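PDB 6HXP: citryl-CoA lyase from Hydrogenobacter thermophilus, which probably cleaves citryl-CoA into acetyl-CoA and oxaloacetate, as a lyase of the citrate synthase family that binds coenzyme A. Local coordinates for residues A36-E44 and M199-F209. Sequence-based numbering, arbitrary orientation. Where two conformers were deposited one is given.
Sequences AIYLILKGE and MGFDWRLGKGF
Phe201 reaches out to the helix carrying Tyr38, Leu41 and Lys42 and touches all three. Its CE2 lies 3.7 Å from Tyr38 CE2, with the Phe201 edge turned to the Tyr38 face; planes at 66° and centroids 5.3 Å apart identify an offset edge-to-face pair. Lys42 covers one face of Phe201: CD stands 4.1 Å from the ring centroid, 26° off the normal, a CH-pi contact. The opposite face meets CZ of Phe209, displaced toward the rim. One residue before Lys42, Leu41 CB packs on CE1 of Phe201, while Leu41 CD1 comes within 3.8 Å of Phe209 CE1.

Beyond the ring, Lys42 NZ donates to Met199 O at 2.9 Å, approaching nearly in line with the carbonyl, and also to Tyr38 OH at 3.0 Å. With CG anti to the backbone N (chi1 -171°) and bends at chi2 and chi4, the lysine chain runs past the Phe201 face before its ammonium turns to these two oxygens. A methionine in its place would probably leave Met199 O and Tyr38 OH without the donor they share.

The carbonyl so gripped lies just after helix 188-198, where Gly200, with positive phi, completes a Schellman motif. In this largely helical protein of the citrate synthase family, the contact thus sets helix 33-42 against the loop and 3-10 segment that lead into helix 206-228. In one of its two conformers, Met199 SD sits at the Tyr38 edge, 4.2 Å from Tyr38 CE2, as a Met-aromatic contact.

Farther out, Met53 and Met57 of helix 48-60 back Met199, and Met107 packs on Phe201, whose carbonyl accepts from Gln111. Past Phe201, Leu205, which also touches Leu41 CB, packs on Val219 of a second subunit.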
loop_
_atom_site.group_PDB
_atom_site.type_symbol
_atom_site.label_atom_id
_atom_site.label_comp_id
_atom_site.label_asym_id
_atom_site.label_seq_id
_atom_site.Cartn_x
_atom_site.Cartn_y
_atom_site.Cartn_z
ATOM N N ALA A 36 -5.796 -26.075 -3.583
ATOM C CA ALA A 36 -6.359 -25.028 -4.458
ATOM C C ALA A 36 -5.325 -23.945 -4.783
ATOM O O ALA A 36 -5.308 -23.398 -5.898
ATOM C CB ALA A 36 -7.602 -24.413 -3.823
ATOM N N ILE A 37 -4.446 -23.639 -3.818
ATOM C CA ILE A 37 -3.362 -22.702 -4.073
ATOM C C ILE A 37 -2.412 -23.248 -5.134
ATOM O O ILE A 37 -2.022 -22.547 -6.061
ATOM C CB ILE A 37 -2.622 -22.424 -2.755
ATOM C CG1 ILE A 37 -3.527 -21.566 -1.846
ATOM C CG2 ILE A 37 -1.291 -21.723 -3.004
ATOM C CD1 ILE A 37 -3.113 -21.558 -0.385
ATOM N N TYR A 38 -2.046 -24.514 -4.992
ATOM C CA TYR A 38 -1.177 -25.125 -5.987
ATOM C C TYR A 38 -1.874 -25.000 -7.364
ATOM O O TYR A 38 -1.237 -24.616 -8.348
ATOM C CB TYR A 38 -0.894 -26.586 -5.653
ATOM C CG TYR A 38 0.055 -27.221 -6.654
ATOM C CD1 TYR A 38 -0.403 -27.683 -7.893
ATOM C CD2 TYR A 38 1.397 -27.396 -6.359
ATOM C CE1 TYR A 38 0.465 -28.252 -8.817
ATOM C CE2 TYR A 38 2.280 -27.948 -7.295
ATOM C CZ TYR A 38 1.803 -28.388 -8.517
ATOM O OH TYR A 38 2.663 -28.935 -9.469
ATOM N N LEU A 39 -3.136 -25.397 -7.434
ATOM C CA LEU A 39 -3.845 -25.342 -8.714
ATOM C C LEU A 39 -3.834 -23.940 -9.312
ATOM O O LEU A 39 -3.556 -23.785 -10.514
ATOM C CB LEU A 39 -5.291 -25.808 -8.495
ATOM C CG LEU A 39 -6.239 -25.588 -9.679
ATOM C CD1 LEU A 39 -5.823 -26.393 -10.874
ATOM C CD2 LEU A 39 -7.677 -25.871 -9.263
ATOM N N ILE A 40 -4.204 -22.908 -8.518
ATOM C CA ILE A 40 -4.329 -21.602 -9.124
ATOM C C ILE A 40 -2.992 -21.084 -9.598
ATOM O O ILE A 40 -2.927 -20.375 -10.599
ATOM C CB ILE A 40 -5.078 -20.618 -8.240
ATOM C CG1 ILE A 40 -5.600 -19.437 -9.142
ATOM C CG2 ILE A 40 -4.262 -20.136 -7.051
ATOM C CD1 ILE A 40 -6.599 -18.591 -8.388
ATOM N N LEU A 41 -1.920 -21.411 -8.864
ATOM C CA LEU A 41 -0.581 -20.932 -9.234
ATOM C C LEU A 41 0.044 -21.717 -10.374
ATOM O O LEU A 41 0.683 -21.132 -11.252
ATOM C CB LEU A 41 0.348 -20.940 -8.042
ATOM C CG LEU A 41 -0.051 -20.058 -6.865
ATOM C CD1 LEU A 41 0.945 -20.197 -5.733
ATOM C CD2 LEU A 41 -0.216 -18.604 -7.314
ATOM N N LYS A 42 -0.051 -23.056 -10.316
ATOM C CA LYS A 42 0.590 -23.902 -11.335
ATOM C C LYS A 42 -0.248 -24.041 -12.596
ATOM O O LYS A 42 0.300 -24.229 -13.688
ATOM C CB LYS A 42 0.804 -25.319 -10.753
ATOM C CG LYS A 42 1.669 -26.257 -11.656
ATOM C CD LYS A 42 3.198 -25.941 -11.478
ATOM C CE LYS A 42 4.186 -26.675 -12.300
ATOM N NZ LYS A 42 4.204 -28.112 -11.946
ATOM N N GLY A 43 -1.554 -24.079 -12.433
ATOM C CA GLY A 43 -2.498 -24.260 -13.534
ATOM C C GLY A 43 -3.033 -25.676 -13.640
ATOM O O GLY A 43 -3.892 -25.939 -14.495
ATOM N N GLU A 44 -2.556 -26.582 -12.820
ATOM C CA GLU A 44 -2.977 -27.987 -12.814
ATOM C C GLU A 44 -3.057 -28.498 -11.400
ATOM O O GLU A 44 -2.467 -27.914 -10.480
ATOM C CB GLU A 44 -1.993 -28.846 -13.608
ATOM C CG GLU A 44 -1.790 -28.408 -15.058
ATOM C CD GLU A 44 -3.029 -28.487 -15.942
ATOM O OE1 GLU A 44 -3.976 -29.225 -15.596
ATOM O OE2 GLU A 44 -3.031 -27.847 -17.013
ATOM N N MET A 199 8.844 -28.715 -7.487
ATOM C CA MET A 199 7.463 -28.685 -8.005
ATOM C C MET A 199 7.369 -28.078 -9.418
ATOM O O MET A 199 6.280 -28.054 -9.976
ATOM C CB MET A 199 6.542 -27.844 -7.085
ATOM C CG MET A 199 6.280 -28.449 -5.737
ATOM S SD MET A 199 5.480 -27.268 -4.673
ATOM C CE MET A 199 5.289 -28.198 -3.163
ATOM N N GLY A 200 8.463 -27.539 -9.968
ATOM C CA GLY A 200 8.451 -26.936 -11.284
ATOM C C GLY A 200 7.950 -25.503 -11.362
ATOM O O GLY A 200 7.618 -25.038 -12.461
ATOM N N PHE A 201 7.902 -24.773 -10.234
ATOM C CA PHE A 201 7.493 -23.396 -10.269
ATOM C C PHE A 201 8.602 -22.491 -10.760
ATOM O O PHE A 201 9.778 -22.731 -10.492
ATOM C CB PHE A 201 7.038 -22.917 -8.894
ATOM C CG PHE A 201 5.668 -23.452 -8.531
ATOM C CD1 PHE A 201 4.522 -22.958 -9.157
ATOM C CD2 PHE A 201 5.510 -24.371 -7.498
ATOM C CE1 PHE A 201 3.256 -23.384 -8.774
ATOM C CE2 PHE A 201 4.230 -24.781 -7.108
ATOM C CZ PHE A 201 3.124 -24.295 -7.759
ATOM N N ASP A 202 8.210 -21.425 -11.451
ATOM C CA ASP A 202 9.115 -20.396 -11.935
ATOM C C ASP A 202 9.706 -19.626 -10.752
ATOM O O ASP A 202 8.999 -19.306 -9.780
ATOM C CB ASP A 202 8.312 -19.436 -12.817
ATOM C CG ASP A 202 9.055 -18.261 -13.430
ATOM O OD1 ASP A 202 10.306 -18.202 -13.308
ATOM O OD2 ASP A 202 8.401 -17.422 -14.058
ATOM N N TRP A 203 11.006 -19.320 -10.824
ATOM C CA TRP A 203 11.672 -18.540 -9.751
ATOM C C TRP A 203 11.018 -17.169 -9.523
ATOM O O TRP A 203 11.017 -16.649 -8.405
ATOM C CB TRP A 203 13.172 -18.371 -10.049
ATOM C CG TRP A 203 13.488 -17.541 -11.266
ATOM C CD1 TRP A 203 13.814 -18.008 -12.507
ATOM C CD2 TRP A 203 13.706 -16.128 -11.305
ATOM N NE1 TRP A 203 14.101 -16.956 -13.347
ATOM C CE2 TRP A 203 14.050 -15.792 -12.635
ATOM C CE3 TRP A 203 13.601 -15.112 -10.363
ATOM C CZ2 TRP A 203 14.328 -14.472 -13.019
ATOM C CZ3 TRP A 203 13.924 -13.811 -10.734
ATOM C CH2 TRP A 203 14.191 -13.500 -12.070
ATOM N N ARG A 204 10.353 -16.630 -10.564
ATOM C CA ARG A 204 9.678 -15.343 -10.435
ATOM C C ARG A 204 8.442 -15.392 -9.556
ATOM O O ARG A 204 7.901 -14.353 -9.172
ATOM C CB ARG A 204 9.347 -14.751 -11.794
ATOM C CG ARG A 204 10.608 -14.473 -12.595
ATOM C CD ARG A 204 10.309 -14.069 -14.028
ATOM N NE ARG A 204 9.825 -15.209 -14.766
ATOM C CZ ARG A 204 9.358 -15.174 -16.011
ATOM N NH1 ARG A 204 9.394 -14.041 -16.712
ATOM N NH2 ARG A 204 8.899 -16.281 -16.581
ATOM N N LEU A 205 8.023 -16.586 -9.150
ATOM C CA LEU A 205 6.899 -16.753 -8.235
ATOM C C LEU A 205 7.361 -16.918 -6.757
ATOM O O LEU A 205 6.552 -16.983 -5.834
ATOM C CB LEU A 205 6.119 -17.998 -8.671
ATOM C CG LEU A 205 4.811 -18.231 -8.048
ATOM C CD1 LEU A 205 3.793 -17.011 -8.207
ATOM C CD2 LEU A 205 4.148 -19.454 -8.727
ATOM N N GLY A 206 8.671 -16.935 -6.498
ATOM C CA GLY A 206 9.191 -17.245 -5.174
ATOM C C GLY A 206 8.596 -16.482 -4.019
ATOM O O GLY A 206 8.254 -17.071 -2.992
ATOM N N LYS A 207 8.460 -15.162 -4.171
ATOM C CA LYS A 207 7.911 -14.374 -3.086
ATOM C C LYS A 207 6.441 -14.710 -2.880
ATOM O O LYS A 207 5.904 -14.538 -1.790
ATOM C CB LYS A 207 8.102 -12.874 -3.448
ATOM C CG LYS A 207 8.382 -11.959 -2.372
ATOM C CD LYS A 207 8.586 -10.547 -2.991
ATOM C CE LYS A 207 9.992 -10.111 -3.151
ATOM N NZ LYS A 207 9.992 -8.648 -3.185
ATOM N N GLY A 208 5.740 -15.192 -3.922
ATOM C CA GLY A 208 4.331 -15.543 -3.783
ATOM C C GLY A 208 4.054 -16.540 -2.706
ATOM O O GLY A 208 3.052 -16.437 -1.994
ATOM N N PHE A 209 4.935 -17.548 -2.574
ATOM C CA PHE A 209 4.734 -18.560 -1.544
ATOM C C PHE A 209 4.835 -17.957 -0.155
ATOM O O PHE A 209 4.037 -18.304 0.755
ATOM C CB PHE A 209 5.700 -19.741 -1.713
ATOM C CG PHE A 209 5.598 -20.347 -3.098
ATOM C CD1 PHE A 209 4.441 -20.994 -3.510
ATOM C CD2 PHE A 209 6.625 -20.171 -4.024
ATOM C CE1 PHE A 209 4.346 -21.507 -4.813
ATOM C CE2 PHE A 209 6.514 -20.667 -5.304
ATOM C CZ PHE A 209 5.366 -21.288 -5.694
#